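Local coordinates for protein type I modular polyketide synthase (PDB 6IYR) that probably loads an extender acyl unit, such as one from malonyl-coenzyme A, onto a polyketide synthase module during salinomycin assembly, at residues Ile341-Val354 / Thr360-Asn372. Numbering follows the deposited sequence.
Sequences IAPRTAEVPFLSTV and TGTDLDAEYWYRN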
# COMPACT_ATOMS: atom_id res chain seq x y z
N ILE A 341 -4.15 -25.81 1.64
CA ILE A 341 -4.58 -24.76 0.72
C ILE A 341 -4.46 -25.24 -0.73
O ILE A 341 -3.65 -26.11 -1.02
CB ILE A 341 -3.78 -23.44 0.92
CG1 ILE A 341 -2.28 -23.66 0.72
CG2 ILE A 341 -4.01 -22.90 2.32
CD1 ILE A 341 -1.45 -22.38 0.84
N ALA A 342 -5.16 -24.56 -1.63
CA ALA A 342 -5.17 -24.89 -3.05
C ALA A 342 -4.86 -23.67 -3.90
O ALA A 342 -5.76 -23.02 -4.42
CB ALA A 342 -6.53 -25.47 -3.44
N PRO A 343 -3.57 -23.40 -4.13
CA PRO A 343 -3.29 -22.24 -4.92
C PRO A 343 -3.68 -22.49 -6.37
O PRO A 343 -3.67 -23.61 -6.82
CB PRO A 343 -1.77 -22.08 -4.80
CG PRO A 343 -1.27 -23.39 -4.36
CD PRO A 343 -2.36 -23.99 -3.55
N ARG A 344 -3.84 -21.43 -7.13
CA ARG A 344 -4.32 -21.59 -8.47
C ARG A 344 -3.81 -20.44 -9.27
O ARG A 344 -3.01 -19.65 -8.77
CB ARG A 344 -5.83 -21.66 -8.46
CG ARG A 344 -6.48 -20.34 -8.13
CD ARG A 344 -7.35 -20.45 -6.92
NE ARG A 344 -8.19 -19.27 -6.78
CZ ARG A 344 -9.41 -19.28 -6.24
NH1 ARG A 344 -10.11 -18.16 -6.14
NH2 ARG A 344 -9.89 -20.40 -5.73
N THR A 345 -4.09 -20.46 -10.57
CA THR A 345 -3.42 -19.62 -11.51
C THR A 345 -3.85 -18.21 -11.16
O THR A 345 -5.01 -18.01 -10.86
CB THR A 345 -3.82 -19.91 -12.98
OG1 THR A 345 -3.37 -21.21 -13.38
CG2 THR A 345 -3.15 -18.90 -13.90
N ALA A 346 -2.93 -17.26 -11.16
CA ALA A 346 -3.27 -15.88 -10.81
C ALA A 346 -3.75 -15.18 -12.05
O ALA A 346 -3.10 -15.24 -13.10
CB ALA A 346 -2.05 -15.15 -10.25
N GLU A 347 -4.82 -14.40 -11.87
CA GLU A 347 -5.39 -13.58 -12.95
C GLU A 347 -4.70 -12.25 -13.14
O GLU A 347 -4.89 -11.60 -14.16
CB GLU A 347 -6.85 -13.30 -12.67
CG GLU A 347 -7.64 -14.53 -12.28
CD GLU A 347 -9.07 -14.17 -11.94
OE1 GLU A 347 -9.47 -13.03 -12.25
OE2 GLU A 347 -9.76 -15.00 -11.31
N VAL A 348 -4.00 -11.78 -12.11
CA VAL A 348 -3.19 -10.57 -12.20
C VAL A 348 -1.75 -10.97 -11.99
O VAL A 348 -1.44 -11.72 -11.08
CB VAL A 348 -3.55 -9.52 -11.11
CG1 VAL A 348 -2.67 -8.29 -11.26
CG2 VAL A 348 -5.02 -9.12 -11.18
N PRO A 349 -0.86 -10.48 -12.85
CA PRO A 349 0.53 -10.84 -12.71
C PRO A 349 1.03 -10.60 -11.27
O PRO A 349 0.78 -9.51 -10.69
CB PRO A 349 1.22 -9.89 -13.68
CG PRO A 349 0.20 -9.69 -14.80
CD PRO A 349 -1.14 -9.77 -14.12
N PHE A 350 1.76 -11.58 -10.73
CA PHE A 350 2.28 -11.58 -9.36
C PHE A 350 3.79 -11.75 -9.41
O PHE A 350 4.31 -12.81 -9.83
CB PHE A 350 1.59 -12.69 -8.56
CG PHE A 350 2.04 -12.80 -7.11
CD1 PHE A 350 3.30 -13.30 -6.79
CD2 PHE A 350 1.13 -12.66 -6.10
CE1 PHE A 350 3.70 -13.41 -5.47
CE2 PHE A 350 1.48 -12.85 -4.77
CZ PHE A 350 2.77 -13.23 -4.45
N LEU A 351 4.51 -10.67 -9.11
CA LEU A 351 5.94 -10.68 -9.11
C LEU A 351 6.45 -10.98 -7.69
O LEU A 351 6.32 -10.18 -6.78
CB LEU A 351 6.48 -9.37 -9.64
CG LEU A 351 8.00 -9.21 -9.60
CD1 LEU A 351 8.71 -10.37 -10.27
CD2 LEU A 351 8.41 -7.89 -10.24
N SER A 352 6.98 -12.18 -7.51
CA SER A 352 7.45 -12.65 -6.21
C SER A 352 8.65 -11.87 -5.75
O SER A 352 9.66 -11.73 -6.46
CB SER A 352 7.80 -14.13 -6.26
OG SER A 352 8.26 -14.60 -5.00
N THR A 353 8.55 -11.37 -4.53
CA THR A 353 9.71 -10.75 -3.91
C THR A 353 10.52 -11.81 -3.15
O THR A 353 11.58 -11.51 -2.58
CB THR A 353 9.28 -9.64 -2.95
OG1 THR A 353 8.37 -10.18 -1.99
CG2 THR A 353 8.58 -8.54 -3.72
N VAL A 354 10.06 -13.06 -3.22
CA VAL A 354 10.87 -14.19 -2.73
C VAL A 354 11.80 -14.70 -3.81
O VAL A 354 13.03 -14.69 -3.65
CB VAL A 354 10.02 -15.37 -2.26
CG1 VAL A 354 10.90 -16.50 -1.72
CG2 VAL A 354 9.05 -14.93 -1.18
N THR A 360 3.14 -18.37 -11.82
CA THR A 360 1.86 -18.80 -12.28
C THR A 360 0.79 -18.63 -11.22
O THR A 360 -0.37 -18.29 -11.53
CB THR A 360 1.93 -20.28 -12.75
OG1 THR A 360 2.78 -20.35 -13.91
CG2 THR A 360 0.55 -20.76 -13.12
N GLY A 361 1.11 -19.00 -9.98
CA GLY A 361 0.19 -18.85 -8.86
C GLY A 361 -0.10 -20.17 -8.19
O GLY A 361 -0.37 -20.23 -6.98
N THR A 362 -0.06 -21.23 -8.99
CA THR A 362 -0.25 -22.57 -8.50
C THR A 362 0.90 -23.01 -7.60
O THR A 362 0.75 -23.96 -6.87
CB THR A 362 -0.29 -23.59 -9.66
OG1 THR A 362 0.76 -23.29 -10.57
CG2 THR A 362 -1.63 -23.55 -10.41
N ASP A 363 2.06 -22.37 -7.73
CA ASP A 363 3.21 -22.58 -6.83
C ASP A 363 3.12 -21.92 -5.42
O ASP A 363 3.96 -22.15 -4.55
CB ASP A 363 4.51 -22.13 -7.53
CG ASP A 363 4.34 -20.87 -8.39
OD1 ASP A 363 3.21 -20.39 -8.58
OD2 ASP A 363 5.37 -20.35 -8.89
N LEU A 364 2.03 -21.21 -5.11
CA LEU A 364 1.97 -20.53 -3.82
C LEU A 364 1.45 -21.42 -2.74
O LEU A 364 0.39 -21.18 -2.15
CB LEU A 364 1.17 -19.23 -3.90
CG LEU A 364 1.64 -18.30 -5.03
CD1 LEU A 364 1.02 -16.91 -4.98
CD2 LEU A 364 3.15 -18.18 -4.95
N ASP A 365 2.17 -22.52 -2.53
CA ASP A 365 1.70 -23.51 -1.60
C ASP A 365 2.38 -23.28 -0.24
O ASP A 365 3.13 -22.30 -0.06
CB ASP A 365 1.97 -24.91 -2.13
CG ASP A 365 3.42 -25.17 -2.43
OD1 ASP A 365 4.33 -24.43 -1.97
OD2 ASP A 365 3.67 -26.14 -3.15
N ALA A 366 2.20 -24.24 0.67
CA ALA A 366 2.72 -24.13 2.05
C ALA A 366 4.21 -23.83 2.09
O ALA A 366 4.67 -22.97 2.86
CB ALA A 366 2.40 -25.38 2.86
N GLU A 367 4.94 -24.47 1.20
CA GLU A 367 6.37 -24.35 1.18
C GLU A 367 6.73 -22.94 0.73
O GLU A 367 7.69 -22.38 1.24
CB GLU A 367 6.99 -25.43 0.27
CG GLU A 367 8.49 -25.29 -0.00
CD GLU A 367 9.38 -25.48 1.23
OE1 GLU A 367 10.40 -24.75 1.35
OE2 GLU A 367 9.09 -26.37 2.07
N TYR A 368 6.04 -22.42 -0.29
CA TYR A 368 6.21 -21.01 -0.67
C TYR A 368 6.04 -20.09 0.55
O TYR A 368 6.81 -19.17 0.73
CB TYR A 368 5.24 -20.58 -1.77
CG TYR A 368 5.50 -19.19 -2.25
CD1 TYR A 368 6.42 -18.96 -3.26
CD2 TYR A 368 4.91 -18.09 -1.64
CE1 TYR A 368 6.69 -17.68 -3.69
CE2 TYR A 368 5.22 -16.79 -2.02
CZ TYR A 368 6.11 -16.59 -3.04
OH TYR A 368 6.42 -15.30 -3.46
N TRP A 369 4.97 -20.27 1.29
CA TRP A 369 4.65 -19.36 2.38
C TRP A 369 5.69 -19.49 3.48
O TRP A 369 6.11 -18.48 4.03
CB TRP A 369 3.20 -19.53 2.89
CG TRP A 369 2.22 -19.13 1.85
CD1 TRP A 369 1.38 -19.94 1.16
CD2 TRP A 369 2.17 -17.85 1.17
NE1 TRP A 369 0.81 -19.28 0.11
CE2 TRP A 369 1.28 -17.99 0.09
CE3 TRP A 369 2.77 -16.60 1.39
CZ2 TRP A 369 0.95 -16.92 -0.74
CZ3 TRP A 369 2.51 -15.56 0.51
CH2 TRP A 369 1.55 -15.71 -0.51
N TYR A 370 6.20 -20.70 3.72
CA TYR A 370 7.39 -20.82 4.55
C TYR A 370 8.60 -20.08 4.01
O TYR A 370 9.32 -19.42 4.77
CB TYR A 370 7.78 -22.27 4.87
CG TYR A 370 9.03 -22.34 5.70
CD1 TYR A 370 9.01 -21.96 7.01
CD2 TYR A 370 10.26 -22.64 5.13
CE1 TYR A 370 10.16 -21.97 7.78
CE2 TYR A 370 11.43 -22.63 5.89
CZ TYR A 370 11.36 -22.27 7.22
OH TYR A 370 12.49 -22.26 8.00
N ARG A 371 8.90 -20.27 2.74
CA ARG A 371 10.02 -19.55 2.16
C ARG A 371 9.92 -18.07 2.31
O ARG A 371 10.95 -17.39 2.36
CB ARG A 371 10.20 -19.86 0.68
CG ARG A 371 11.13 -21.02 0.40
CD ARG A 371 11.42 -21.14 -1.09
NE ARG A 371 11.78 -22.51 -1.43
CZ ARG A 371 10.93 -23.45 -1.85
NH1 ARG A 371 11.38 -24.68 -2.10
NH2 ARG A 371 9.64 -23.16 -2.05
N ASN A 372 8.72 -17.57 2.06
CA ASN A 372 8.44 -16.13 2.18
C ASN A 372 8.88 -15.64 3.56
O ASN A 372 9.60 -14.67 3.66
CB ASN A 372 6.94 -15.90 2.03
CG ASN A 372 6.54 -14.47 2.31
OD1 ASN A 372 6.32 -14.09 3.46
ND2 ASN A 372 6.33 -13.69 1.24
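Thr360 O takes the backbone N-H of Ala346 in a nearly straight bond, 2.8 Å from Ala346 N to Thr360 O, the donor lying in the carbonyl plane. The same oxygen meets the CA-H of Thr345. Gly361, with no side chain, lets the backbones run close, its CA 4.5 Å from Thr345 CA. Gly361 O and Thr362 O face the ring of Pro343, with Pro343 CB 3.2 Å from Gly361 O. Leu364, ending the type I turn begun at Gly361, divides its branches between two aromatic rings. CD1 sits over one face of Phe350, 4.2 Å from the ring centroid, while CD2 covers the centre of one face of Tyr368. The Tyr368 side chain leaves the helix with CG opposite the backbone N (chi1 -174°), which carries its hydroxyl across to the other segment. There Ser352 OG donates a very short 2.5 Å bond to Tyr368 OH, approaching at the ring edge; Ser352 OG also closes an ST turn by accepting from Val354 N, and Tyr368 OH is bonded to Glu223 as well. Trp369 offers its edge to Ile341 CD1, 3.8 Å from Trp369 CD1. Val354 CG2 packs 3.6 Å from Asn372 CA, while Asn372 ND2 is hydrogen-bonded to Glu223 OE1 and Ser220 O. Through Asn372 the helix reaches the probable nucleophile elbow (GxSxG) around Ser220, as in the alpha/beta-hydrolase-like core of acyltransferase domains.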